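Long-range contact in beta-xylosidase (PDB 4MLG), which probably hydrolyses xylo-oligosaccharides, releasing xylose from their non-reducing ends, as a calcium-containing family 43 glycoside hydrolase: residues 17-28 with 86-97. Numbering follows the deposited sequence.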
loop_
_atom_site.group_PDB
_atom_site.type_symbol
_atom_site.label_atom_id
_atom_site.label_comp_id
_atom_site.label_asym_id
_atom_site.label_seq_id
_atom_site.Cartn_x
_atom_site.Cartn_y
_atom_site.Cartn_z
ATOM N N ALA A 17 -22.942 -2.976 12.577
ATOM C CA ALA A 17 -23.317 -3.529 11.286
ATOM C C ALA A 17 -24.200 -4.744 11.520
ATOM O O ALA A 17 -23.714 -5.808 11.905
ATOM C CB ALA A 17 -22.083 -3.915 10.496
ATOM N N ALA A 18 -25.499 -4.584 11.289
ATOM C CA ALA A 18 -26.461 -5.630 11.615
ATOM C C ALA A 18 -26.865 -6.477 10.409
ATOM O O ALA A 18 -27.088 -5.962 9.312
ATOM C CB ALA A 18 -27.686 -5.028 12.283
ATOM N N HIS A 19 -26.951 -7.785 10.631
ATOM C CA HIS A 19 -27.352 -8.731 9.599
ATOM C C HIS A 19 -28.248 -9.799 10.205
ATOM O O HIS A 19 -28.187 -10.062 11.407
ATOM C CB HIS A 19 -26.127 -9.394 8.967
ATOM C CG HIS A 19 -25.269 -8.457 8.178
ATOM N ND1 HIS A 19 -25.296 -8.405 6.801
ATOM C CD2 HIS A 19 -24.357 -7.537 8.571
ATOM C CE1 HIS A 19 -24.439 -7.492 6.381
ATOM N NE2 HIS A 19 -23.856 -6.951 7.435
ATOM N N VAL A 20 -29.077 -10.416 9.371
ATOM C CA VAL A 20 -29.958 -11.481 9.828
ATOM C C VAL A 20 -29.460 -12.843 9.357
ATOM O O VAL A 20 -29.532 -13.170 8.172
ATOM C CB VAL A 20 -31.402 -11.270 9.345
ATOM C CG1 VAL A 20 -32.314 -12.329 9.940
ATOM C CG2 VAL A 20 -31.884 -9.879 9.721
ATOM N N PHE A 21 -28.952 -13.633 10.298
ATOM C CA PHE A 21 -28.444 -14.964 9.998
ATOM C C PHE A 21 -29.173 -15.999 10.846
ATOM O O PHE A 21 -29.246 -15.862 12.066
ATOM C CB PHE A 21 -26.942 -15.033 10.279
ATOM C CG PHE A 21 -26.117 -14.129 9.406
ATOM C CD1 PHE A 21 -26.381 -14.022 8.050
ATOM C CD2 PHE A 21 -25.082 -13.384 9.944
ATOM C CE1 PHE A 21 -25.621 -13.190 7.244
ATOM C CE2 PHE A 21 -24.319 -12.550 9.145
ATOM C CZ PHE A 21 -24.588 -12.453 7.794
ATOM N N ASN A 22 -29.708 -17.028 10.193
ATOM C CA ASN A 22 -30.423 -18.103 10.877
ATOM C C ASN A 22 -31.561 -17.594 11.758
ATOM O O ASN A 22 -31.712 -18.029 12.900
ATOM C CB ASN A 22 -29.459 -18.958 11.707
ATOM C CG ASN A 22 -28.406 -19.647 10.858
ATOM O OD1 ASN A 22 -28.663 -20.019 9.713
ATOM N ND2 ASN A 22 -27.214 -19.823 11.417
ATOM N N ASP A 23 -32.343 -16.660 11.218
ATOM C CA ASP A 23 -33.454 -16.029 11.936
ATOM C C ASP A 23 -33.012 -15.310 13.211
ATOM O O ASP A 23 -33.827 -15.014 14.086
ATOM C CB ASP A 23 -34.564 -17.041 12.239
ATOM C CG ASP A 23 -35.158 -17.641 10.982
ATOM O OD1 ASP A 23 -34.925 -17.080 9.890
ATOM O OD2 ASP A 23 -35.859 -18.668 11.087
ATOM N N LYS A 24 -31.715 -15.036 13.302
ATOM C CA LYS A 24 -31.148 -14.285 14.413
ATOM C C LYS A 24 -30.510 -13.015 13.874
ATOM O O LYS A 24 -30.020 -12.991 12.746
ATOM C CB LYS A 24 -30.096 -15.121 15.143
ATOM C CG LYS A 24 -30.654 -16.101 16.159
ATOM C CD LYS A 24 -29.543 -16.949 16.758
ATOM C CE LYS A 24 -29.869 -17.369 18.183
ATOM N NZ LYS A 24 -29.913 -16.196 19.101
ATOM N N LEU A 25 -30.515 -11.959 14.679
ATOM C CA LEU A 25 -29.892 -10.706 14.276
ATOM C C LEU A 25 -28.501 -10.572 14.886
ATOM O O LEU A 25 -28.358 -10.440 16.100
ATOM C CB LEU A 25 -30.766 -9.516 14.675
ATOM C CG LEU A 25 -30.205 -8.131 14.350
ATOM C CD1 LEU A 25 -31.273 -7.259 13.710
ATOM C CD2 LEU A 25 -29.653 -7.470 15.605
ATOM N N TYR A 26 -27.480 -10.611 14.038
ATOM C CA TYR A 26 -26.104 -10.461 14.498
ATOM C C TYR A 26 -25.600 -9.044 14.255
ATOM O O TYR A 26 -25.922 -8.425 13.240
ATOM C CB TYR A 26 -25.186 -11.470 13.803
ATOM C CG TYR A 26 -25.459 -12.912 14.171
ATOM C CD1 TYR A 26 -24.720 -13.550 15.158
ATOM C CD2 TYR A 26 -26.454 -13.636 13.526
ATOM C CE1 TYR A 26 -24.965 -14.869 15.496
ATOM C CE2 TYR A 26 -26.706 -14.955 13.857
ATOM C CZ TYR A 26 -25.960 -15.566 14.842
ATOM O OH TYR A 26 -26.208 -16.880 15.172
ATOM N N ILE A 27 -24.813 -8.533 15.194
ATOM C CA ILE A 27 -24.224 -7.208 15.053
ATOM C C ILE A 27 -22.703 -7.307 15.050
ATOM O O ILE A 27 -22.121 -8.058 15.832
ATOM C CB ILE A 27 -24.671 -6.265 16.183
ATOM C CG1 ILE A 27 -26.173 -6.404 16.433
ATOM C CG2 ILE A 27 -24.314 -4.825 15.847
ATOM C CD1 ILE A 27 -26.690 -5.532 17.552
ATOM N N TYR A 28 -22.063 -6.549 14.166
ATOM C CA TYR A 28 -20.608 -6.542 14.076
ATOM C C TYR A 28 -20.065 -5.128 14.243
ATOM O O TYR A 28 -19.751 -4.457 13.260
ATOM C CB TYR A 28 -20.155 -7.137 12.741
ATOM C CG TYR A 28 -20.655 -8.544 12.507
ATOM C CD1 TYR A 28 -19.955 -9.638 12.997
ATOM C CD2 TYR A 28 -21.830 -8.778 11.801
ATOM C CE1 TYR A 28 -20.407 -10.926 12.789
ATOM C CE2 TYR A 28 -22.290 -10.065 11.588
ATOM C CZ TYR A 28 -21.573 -11.135 12.085
ATOM O OH TYR A 28 -22.022 -12.418 11.879
ATOM N N SER A 86 -16.074 -2.548 10.324
ATOM C CA SER A 86 -16.079 -3.735 9.471
ATOM C C SER A 86 -17.489 -4.119 9.021
ATOM O O SER A 86 -18.474 -3.514 9.447
ATOM C CB SER A 86 -15.442 -4.912 10.208
ATOM O OG SER A 86 -16.146 -5.200 11.404
ATOM N N ASP A 87 -17.577 -5.130 8.160
ATOM C CA ASP A 87 -18.864 -5.651 7.701
ATOM C C ASP A 87 -18.736 -7.128 7.324
ATOM O O ASP A 87 -17.645 -7.601 6.998
ATOM C CB ASP A 87 -19.395 -4.831 6.520
ATOM C CG ASP A 87 -20.842 -5.154 6.184
ATOM O OD1 ASP A 87 -21.513 -5.812 7.006
ATOM O OD2 ASP A 87 -21.314 -4.741 5.102
ATOM N N VAL A 88 -19.852 -7.852 7.374
ATOM C CA VAL A 88 -19.846 -9.297 7.154
ATOM C C VAL A 88 -20.840 -9.704 6.065
ATOM O O VAL A 88 -21.924 -9.133 5.962
ATOM C CB VAL A 88 -20.171 -10.053 8.465
ATOM C CG1 VAL A 88 -20.198 -11.558 8.239
ATOM C CG2 VAL A 88 -19.163 -9.697 9.546
ATOM N N ALA A 89 -20.461 -10.685 5.249
ATOM C CA ALA A 89 -21.347 -11.217 4.219
ATOM C C ALA A 89 -21.340 -12.741 4.216
ATOM O O ALA A 89 -20.316 -13.366 4.491
ATOM C CB ALA A 89 -20.950 -10.689 2.858
ATOM N N PHE A 90 -22.484 -13.335 3.894
ATOM C CA PHE A 90 -22.603 -14.788 3.837
ATOM C C PHE A 90 -22.651 -15.284 2.396
ATOM O O PHE A 90 -23.546 -14.917 1.633
ATOM C CB PHE A 90 -23.847 -15.255 4.596
ATOM C CG PHE A 90 -24.072 -16.738 4.536
ATOM C CD1 PHE A 90 -23.242 -17.605 5.227
ATOM C CD2 PHE A 90 -25.112 -17.265 3.789
ATOM C CE1 PHE A 90 -23.444 -18.973 5.176
ATOM C CE2 PHE A 90 -25.320 -18.633 3.732
ATOM C CZ PHE A 90 -24.485 -19.487 4.428
ATOM N N ARG A 91 -21.682 -16.116 2.029
ATOM C CA ARG A 91 -21.629 -16.692 0.691
ATOM C C ARG A 91 -20.861 -18.010 0.704
ATOM O O ARG A 91 -19.903 -18.171 1.464
ATOM C CB ARG A 91 -20.983 -15.711 -0.291
ATOM C CG ARG A 91 -21.074 -16.133 -1.752
ATOM C CD ARG A 91 -20.474 -15.079 -2.670
ATOM N NE ARG A 91 -20.743 -15.350 -4.080
ATOM C CZ ARG A 91 -20.424 -14.526 -5.073
ATOM N NH1 ARG A 91 -19.823 -13.374 -4.814
ATOM N NH2 ARG A 91 -20.705 -14.854 -6.327
ATOM N N ASN A 92 -21.297 -18.949 -0.134
ATOM C CA ASN A 92 -20.649 -20.252 -0.266
ATOM C C ASN A 92 -20.635 -21.043 1.039
ATOM O O ASN A 92 -19.727 -21.839 1.281
ATOM C CB ASN A 92 -19.222 -20.100 -0.804
ATOM C CG ASN A 92 -19.163 -19.265 -2.067
ATOM O OD1 ASN A 92 -19.980 -19.429 -2.973
ATOM N ND2 ASN A 92 -18.195 -18.358 -2.131
ATOM N N GLY A 93 -21.642 -20.818 1.877
ATOM C CA GLY A 93 -21.743 -21.506 3.152
ATOM C C GLY A 93 -20.781 -20.979 4.201
ATOM O O GLY A 93 -20.651 -21.558 5.280
ATOM N N LYS A 94 -20.103 -19.878 3.890
ATOM C CA LYS A 94 -19.152 -19.285 4.825
ATOM C C LYS A 94 -19.420 -17.800 5.051
ATOM O O LYS A 94 -20.112 -17.156 4.263
ATOM C CB LYS A 94 -17.715 -19.501 4.342
ATOM C CG LYS A 94 -17.278 -20.957 4.339
ATOM C CD LYS A 94 -15.845 -21.108 3.853
ATOM C CE LYS A 94 -15.700 -20.656 2.410
ATOM N NZ LYS A 94 -16.555 -21.450 1.484
ATOM N N TYR A 95 -18.866 -17.264 6.134
ATOM C CA TYR A 95 -19.044 -15.856 6.472
ATOM C C TYR A 95 -17.742 -15.082 6.288
ATOM O O TYR A 95 -16.724 -15.400 6.905
ATOM C CB TYR A 95 -19.557 -15.710 7.907
ATOM C CG TYR A 95 -20.934 -16.300 8.133
ATOM C CD1 TYR A 95 -22.067 -15.495 8.127
ATOM C CD2 TYR A 95 -21.100 -17.661 8.351
ATOM C CE1 TYR A 95 -23.327 -16.030 8.334
ATOM C CE2 TYR A 95 -22.354 -18.205 8.556
ATOM C CZ TYR A 95 -23.463 -17.385 8.549
ATOM O OH TYR A 95 -24.713 -17.927 8.755
ATOM N N TYR A 96 -17.782 -14.069 5.429
ATOM C CA TYR A 96 -16.599 -13.279 5.118
ATOM C C TYR A 96 -16.635 -11.926 5.814
ATOM O O TYR A 96 -17.487 -11.087 5.517
ATOM C CB TYR A 96 -16.475 -13.081 3.605
ATOM C CG TYR A 96 -16.275 -14.367 2.833
ATOM C CD1 TYR A 96 -15.000 -14.837 2.549
ATOM C CD2 TYR A 96 -17.361 -15.112 2.390
ATOM C CE1 TYR A 96 -14.810 -16.009 1.846
ATOM C CE2 TYR A 96 -17.181 -16.287 1.687
ATOM C CZ TYR A 96 -15.903 -16.731 1.417
ATOM O OH TYR A 96 -15.713 -17.901 0.716
ATOM N N MET A 97 -15.711 -11.719 6.747
ATOM C CA MET A 97 -15.605 -10.439 7.439
ATOM C C MET A 97 -14.610 -9.523 6.738
ATOM O O MET A 97 -13.458 -9.898 6.519
ATOM C CB MET A 97 -15.188 -10.638 8.896
ATOM C CG MET A 97 -14.891 -9.339 9.626
ATOM S SD MET A 97 -14.409 -9.590 11.344
ATOM C CE MET A 97 -15.900 -10.318 12.016
#
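Strands 18-21 and 87-91 run nearly parallel, at 23° with their axes 8.2 Å apart at closest approach, each paired with its own hairpin partner through a type I' turn. No backbone hydrogen bond joins the two hairpins; side chains bridge them. H19 NE2 donates to D87 OD1 at 2.6 Å, on the syn lone pair and 20° out of the imidazole plane, while the V88 carbonyl O sits over one ring face toward the rim. The same OD1 accepts a hydrogen bond from V88 N above the carboxylate plane, and OD2 one from I139 N, fixing the carboxylate's rotation. Without the imidazole, as with an alanine here, D87 OD1 is likely to lose its donor from the other hairpin, keeping V88 N. The edge of Y95 meets the face of F21 in a T-shaped stack, Y95 CE1 over the centre of the F21 ring; F90 CB touches F21 CE1 at 3.8 Å. With V88 CG1 anti to N (chi1 179°), CG2 makes a CH-pi contact 3.4 Å from the Y28 ring centroid, while Y28 OH hydrogen-bonds to P118 O. Such contacts between two blades, each an antiparallel sheet, are characteristic of the family 43 beta-propeller.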